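Local coordinates for protein chromatin structure-remodeling complex subunit RSC2 (Saccharomyces cerevisiae, PDB 4BB7) that serves in the RSC chromatin-remodelling complex, which repositions nucleosomes using ATP, and carries a BAH domain that binds histone H3, at residues T73-E85 / E219-P233. Numbering follows the deposited sequence.
Sequences TVHRVDRLFYKNE and EYATSDDCPRYIIRP
Two backbone bonds join D78 and L80, at and just beyond the turn R76-R79, to the loop around Y220: A221 N donates to D78 O (2.9 Å), and L80 N to E219 O (2.7 Å, N-H...O angle 164°). Between them R79 and Y220 form a non-hydrogen-bonded antiparallel pair. T222 OG1 gives its proton to D78 OD2 (2.7 Å), and a water donates to T222 OG1 and S223 OG. Weak bonds run from R76 NE to D78 OD1, within a salt bridge, and from R76 NH2 to D78 OD2. The bend at chi3 (50°) brings the R76 guanidinium over the Y220 ring, nearly parallel to it, in a cation-pi stack with CZ 3.7 Å from the centroid; E219 CB sits over the rim of the opposite face. Within the BAH domain, strand 166-172 pairs antiparallel with 80-82 and parallel with 230-231, so both segments join one sheet. With an alanine in place of Y220 the ring is gone, and the R76 guanidinium would probably be freer to turn. R79 NH1 salt-bridges E219 OE1 (2.8 Å), NH2 adding a weak bond; F130 and F139 give R79 cation-pi contacts. L80 CD1 packs against R232 CG (3.5 Å); R232 NH1 and NH2 both donate to S223 O, and NH1 also to Y220 O.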
loop_
_atom_site.group_PDB
_atom_site.type_symbol
_atom_site.label_atom_id
_atom_site.label_comp_id
_atom_site.label_asym_id
_atom_site.label_seq_id
_atom_site.Cartn_x
_atom_site.Cartn_y
_atom_site.Cartn_z
ATOM N N THR A 73 12.150 -8.592 18.441
ATOM C CA THR A 73 11.412 -9.852 18.347
ATOM C C THR A 73 10.995 -10.413 19.705
ATOM O O THR A 73 11.467 -9.975 20.757
ATOM C CB THR A 73 12.222 -10.938 17.607
ATOM O OG1 THR A 73 13.483 -11.122 18.262
ATOM C CG2 THR A 73 12.455 -10.550 16.155
ATOM N N VAL A 74 10.097 -11.387 19.664
ATOM C CA VAL A 74 9.727 -12.142 20.848
ATOM C C VAL A 74 10.473 -13.472 20.820
ATOM O O VAL A 74 10.365 -14.233 19.854
ATOM C CB VAL A 74 8.211 -12.399 20.892
ATOM C CG1 VAL A 74 7.856 -13.274 22.078
ATOM C CG2 VAL A 74 7.455 -11.078 20.948
ATOM N N HIS A 75 11.235 -13.747 21.874
ATOM C CA HIS A 75 12.053 -14.954 21.927
ATOM C C HIS A 75 12.395 -15.378 23.352
ATOM O O HIS A 75 12.358 -14.572 24.286
ATOM C CB HIS A 75 13.347 -14.741 21.142
ATOM C CG HIS A 75 14.141 -13.561 21.610
ATOM N ND1 HIS A 75 13.969 -12.297 21.089
ATOM C CD2 HIS A 75 15.099 -13.452 22.559
ATOM C CE1 HIS A 75 14.794 -11.460 21.691
ATOM N NE2 HIS A 75 15.491 -12.135 22.587
ATOM N N ARG A 76 12.736 -16.655 23.501
ATOM C CA ARG A 76 13.190 -17.198 24.776
ATOM C C ARG A 76 14.322 -16.349 25.337
ATOM O O ARG A 76 15.236 -15.949 24.616
ATOM C CB ARG A 76 13.648 -18.650 24.606
ATOM C CG ARG A 76 12.527 -19.607 24.223
ATOM C CD ARG A 76 13.054 -20.947 23.727
ATOM N NE ARG A 76 14.052 -21.529 24.622
ATOM C CZ ARG A 76 14.348 -22.825 24.669
ATOM N NH1 ARG A 76 13.719 -23.687 23.881
ATOM N NH2 ARG A 76 15.271 -23.261 25.512
ATOM N N VAL A 77 14.256 -16.077 26.633
ATOM C CA VAL A 77 15.220 -15.201 27.283
ATOM C C VAL A 77 16.651 -15.710 27.119
ATOM O O VAL A 77 17.611 -14.945 27.237
ATOM C CB VAL A 77 14.899 -15.058 28.777
ATOM C CG1 VAL A 77 15.144 -16.378 29.497
ATOM C CG2 VAL A 77 15.725 -13.950 29.393
ATOM N N ASP A 78 16.797 -17.003 26.846
ATOM C CA ASP A 78 18.126 -17.590 26.736
ATOM C C ASP A 78 18.581 -17.738 25.285
ATOM O O ASP A 78 19.539 -18.461 25.004
ATOM C CB ASP A 78 18.197 -18.937 27.464
ATOM C CG ASP A 78 17.282 -19.980 26.857
ATOM O OD1 ASP A 78 16.153 -19.624 26.455
ATOM O OD2 ASP A 78 17.694 -21.158 26.778
ATOM N N ARG A 79 17.899 -17.051 24.370
ATOM C CA ARG A 79 18.295 -17.091 22.967
ATOM C C ARG A 79 19.582 -16.303 22.710
ATOM O O ARG A 79 19.801 -15.235 23.284
ATOM C CB ARG A 79 17.168 -16.596 22.052
ATOM C CG ARG A 79 17.479 -16.774 20.569
ATOM C CD ARG A 79 16.228 -16.798 19.700
ATOM N NE ARG A 79 16.552 -17.014 18.290
ATOM C CZ ARG A 79 16.342 -18.152 17.632
ATOM N NH1 ARG A 79 15.792 -19.190 18.250
ATOM N NH2 ARG A 79 16.678 -18.253 16.353
ATOM N N LEU A 80 20.437 -16.845 21.849
ATOM C CA LEU A 80 21.691 -16.192 21.493
ATOM C C LEU A 80 21.609 -15.612 20.085
ATOM O O LEU A 80 20.809 -16.065 19.264
ATOM C CB LEU A 80 22.851 -17.182 21.582
ATOM C CG LEU A 80 23.136 -17.731 22.978
ATOM C CD1 LEU A 80 24.177 -18.840 22.926
ATOM C CD2 LEU A 80 23.574 -16.603 23.903
ATOM N N PHE A 81 22.443 -14.615 19.811
ATOM C CA PHE A 81 22.427 -13.928 18.524
ATOM C C PHE A 81 23.838 -13.596 18.072
ATOM O O PHE A 81 24.726 -13.390 18.894
ATOM C CB PHE A 81 21.624 -12.627 18.619
ATOM C CG PHE A 81 20.194 -12.819 19.027
ATOM C CD1 PHE A 81 19.226 -13.126 18.084
ATOM C CD2 PHE A 81 19.814 -12.680 20.351
ATOM C CE1 PHE A 81 17.908 -13.299 18.454
ATOM C CE2 PHE A 81 18.495 -12.849 20.730
ATOM C CZ PHE A 81 17.538 -13.158 19.779
ATOM N N TYR A 82 24.044 -13.537 16.762
ATOM C CA TYR A 82 25.322 -13.091 16.229
ATOM C C TYR A 82 25.421 -11.581 16.374
ATOM O O TYR A 82 24.407 -10.898 16.530
ATOM C CB TYR A 82 25.468 -13.485 14.758
ATOM C CG TYR A 82 25.325 -14.969 14.516
ATOM C CD1 TYR A 82 26.374 -15.841 14.782
ATOM C CD2 TYR A 82 24.138 -15.501 14.031
ATOM C CE1 TYR A 82 26.246 -17.202 14.565
ATOM C CE2 TYR A 82 23.999 -16.858 13.809
ATOM C CZ TYR A 82 25.055 -17.703 14.079
ATOM O OH TYR A 82 24.915 -19.052 13.864
ATOM N N LYS A 83 26.642 -11.063 16.344
ATOM C CA LYS A 83 26.829 -9.623 16.281
ATOM C C LYS A 83 26.295 -9.141 14.940
ATOM O O LYS A 83 26.713 -9.623 13.886
ATOM C CB LYS A 83 28.305 -9.252 16.441
ATOM C CG LYS A 83 28.577 -7.761 16.320
ATOM C CD LYS A 83 29.900 -7.381 16.959
ATOM C CE LYS A 83 29.887 -7.652 18.460
ATOM N NZ LYS A 83 31.142 -7.193 19.132
ATOM N N ASN A 84 25.353 -8.206 14.987
ATOM C CA ASN A 84 24.733 -7.679 13.777
ATOM C C ASN A 84 23.774 -8.652 13.099
ATOM O O ASN A 84 23.588 -8.597 11.884
ATOM C CB ASN A 84 25.800 -7.225 12.782
ATOM C CG ASN A 84 26.604 -6.058 13.291
ATOM O OD1 ASN A 84 26.057 -5.110 13.866
ATOM N ND2 ASN A 84 27.915 -6.114 13.085
ATOM N N GLU A 85 23.161 -9.535 13.881
ATOM C CA GLU A 85 22.202 -10.483 13.327
ATOM C C GLU A 85 20.856 -9.829 13.061
ATOM O O GLU A 85 20.404 -8.988 13.838
ATOM C CB GLU A 85 22.006 -11.691 14.249
ATOM C CG GLU A 85 20.940 -12.660 13.733
ATOM C CD GLU A 85 20.807 -13.926 14.568
ATOM O OE1 GLU A 85 21.658 -14.162 15.453
ATOM O OE2 GLU A 85 19.842 -14.686 14.328
ATOM N N GLU A 219 21.259 -22.197 19.298
ATOM C CA GLU A 219 20.257 -21.152 19.473
ATOM C C GLU A 219 20.186 -20.635 20.908
ATOM O O GLU A 219 19.933 -19.445 21.133
ATOM C CB GLU A 219 18.875 -21.638 19.015
ATOM C CG GLU A 219 18.843 -22.129 17.576
ATOM C CD GLU A 219 17.439 -22.444 17.092
ATOM O OE1 GLU A 219 16.636 -21.500 16.949
ATOM O OE2 GLU A 219 17.139 -23.632 16.847
ATOM N N TYR A 220 20.423 -21.524 21.871
ATOM C CA TYR A 220 20.171 -21.208 23.273
ATOM C C TYR A 220 21.374 -21.432 24.191
ATOM O O TYR A 220 22.159 -22.361 23.997
ATOM C CB TYR A 220 18.951 -21.987 23.772
ATOM C CG TYR A 220 17.771 -21.896 22.830
ATOM C CD1 TYR A 220 17.046 -20.717 22.713
ATOM C CD2 TYR A 220 17.388 -22.984 22.048
ATOM C CE1 TYR A 220 15.974 -20.621 21.852
ATOM C CE2 TYR A 220 16.306 -22.896 21.181
ATOM C CZ TYR A 220 15.606 -21.707 21.089
ATOM O OH TYR A 220 14.532 -21.591 20.235
ATOM N N ALA A 221 21.499 -20.569 25.194
ATOM C CA ALA A 221 22.656 -20.556 26.084
ATOM C C ALA A 221 22.626 -21.673 27.130
ATOM O O ALA A 221 23.623 -21.927 27.803
ATOM C CB ALA A 221 22.772 -19.198 26.769
ATOM N N THR A 222 21.483 -22.337 27.256
ATOM C CA THR A 222 21.289 -23.331 28.304
ATOM C C THR A 222 21.349 -24.751 27.764
ATOM O O THR A 222 21.213 -25.715 28.516
ATOM C CB THR A 222 19.942 -23.132 29.006
ATOM O OG1 THR A 222 18.888 -23.210 28.038
ATOM C CG2 THR A 222 19.892 -21.774 29.679
ATOM N N SER A 223 21.541 -24.877 26.456
ATOM C CA SER A 223 21.631 -26.183 25.817
ATOM C C SER A 223 22.916 -26.884 26.230
ATOM O O SER A 223 23.948 -26.242 26.411
ATOM C CB SER A 223 21.598 -26.032 24.296
ATOM O OG SER A 223 20.421 -25.367 23.870
ATOM N N ASP A 224 22.860 -28.200 26.384
ATOM C CA ASP A 224 24.073 -28.967 26.621
ATOM C C ASP A 224 25.002 -28.838 25.421
ATOM O O ASP A 224 26.182 -28.515 25.564
ATOM C CB ASP A 224 23.744 -30.439 26.867
ATOM C CG ASP A 224 23.300 -30.704 28.286
ATOM O OD1 ASP A 224 24.007 -30.267 29.220
ATOM O OD2 ASP A 224 22.243 -31.343 28.466
ATOM N N ASP A 225 24.453 -29.074 24.233
ATOM C CA ASP A 225 25.246 -29.086 23.010
ATOM C C ASP A 225 25.428 -27.707 22.399
ATOM O O ASP A 225 24.655 -26.782 22.654
ATOM C CB ASP A 225 24.615 -30.008 21.962
ATOM C CG ASP A 225 24.661 -31.464 22.362
ATOM O OD1 ASP A 225 25.322 -31.787 23.371
ATOM O OD2 ASP A 225 24.042 -32.288 21.660
ATOM N N CYS A 226 26.464 -27.593 21.579
ATOM C CA CYS A 226 26.672 -26.424 20.746
ATOM C C CYS A 226 27.610 -26.805 19.616
ATOM O O CYS A 226 28.689 -27.345 19.859
ATOM C CB CYS A 226 27.269 -25.276 21.553
ATOM S SG CYS A 226 27.622 -23.824 20.551
ATOM N N PRO A 227 27.203 -26.527 18.369
ATOM C CA PRO A 227 28.051 -26.867 17.221
ATOM C C PRO A 227 29.440 -26.248 17.358
ATOM O O PRO A 227 29.602 -25.252 18.070
ATOM C CB PRO A 227 27.295 -26.267 16.029
ATOM C CG PRO A 227 26.348 -25.269 16.620
ATOM C CD PRO A 227 25.982 -25.809 17.967
ATOM N N ARG A 228 30.421 -26.841 16.682
ATOM C CA ARG A 228 31.813 -26.415 16.788
ATOM C C ARG A 228 32.077 -24.999 16.276
ATOM O O ARG A 228 33.028 -24.348 16.717
ATOM C CB ARG A 228 32.724 -27.403 16.057
ATOM N N TYR A 229 31.250 -24.517 15.352
ATOM C CA TYR A 229 31.495 -23.207 14.746
ATOM C C TYR A 229 30.919 -22.062 15.565
ATOM O O TYR A 229 31.019 -20.905 15.169
ATOM C CB TYR A 229 30.975 -23.146 13.305
ATOM C CG TYR A 229 29.534 -23.569 13.151
ATOM C CD1 TYR A 229 28.501 -22.645 13.259
ATOM C CD2 TYR A 229 29.206 -24.893 12.906
ATOM C CE1 TYR A 229 27.187 -23.032 13.125
ATOM C CE2 TYR A 229 27.897 -25.286 12.770
ATOM C CZ TYR A 229 26.890 -24.353 12.882
ATOM O OH TYR A 229 25.583 -24.754 12.747
ATOM N N ILE A 230 30.329 -22.388 16.710
ATOM C CA ILE A 230 29.760 -21.368 17.586
ATOM C C ILE A 230 30.440 -21.323 18.954
ATOM O O ILE A 230 30.784 -22.358 19.525
ATOM C CB ILE A 230 28.241 -21.558 17.758
ATOM C CG1 ILE A 230 27.512 -21.033 16.522
ATOM C CG2 ILE A 230 27.740 -20.849 19.007
ATOM C CD1 ILE A 230 26.029 -21.315 16.515
ATOM N N ILE A 231 30.640 -20.110 19.460
ATOM C CA ILE A 231 31.203 -19.896 20.784
ATOM C C ILE A 231 30.221 -19.104 21.640
ATOM O O ILE A 231 29.946 -17.942 21.366
ATOM C CB ILE A 231 32.536 -19.126 20.719
ATOM C CG1 ILE A 231 33.668 -20.042 20.251
ATOM C CG2 ILE A 231 32.878 -18.537 22.080
ATOM C CD1 ILE A 231 33.570 -20.459 18.807
ATOM N N ARG A 232 29.690 -19.739 22.676
ATOM C CA ARG A 232 28.744 -19.070 23.557
ATOM C C ARG A 232 29.461 -18.163 24.558
ATOM O O ARG A 232 30.681 -18.256 24.723
ATOM C CB ARG A 232 27.881 -20.106 24.279
ATOM C CG ARG A 232 27.003 -20.920 23.346
ATOM C CD ARG A 232 26.003 -21.761 24.115
ATOM N NE ARG A 232 26.596 -22.980 24.657
ATOM C CZ ARG A 232 25.899 -23.936 25.266
ATOM N NH1 ARG A 232 24.585 -23.810 25.411
ATOM N NH2 ARG A 232 26.511 -25.017 25.726
ATOM N N PRO A 233 28.705 -17.274 25.223
ATOM C CA PRO A 233 29.255 -16.389 26.259
ATOM C C PRO A 233 29.983 -17.148 27.370
ATOM O O PRO A 233 29.588 -18.263 27.719
ATOM C CB PRO A 233 28.008 -15.712 26.829
ATOM C CG PRO A 233 27.037 -15.723 25.708
ATOM C CD PRO A 233 27.279 -17.006 24.972
HETATM O O HOH W 1 17.862 -25.212 25.878
#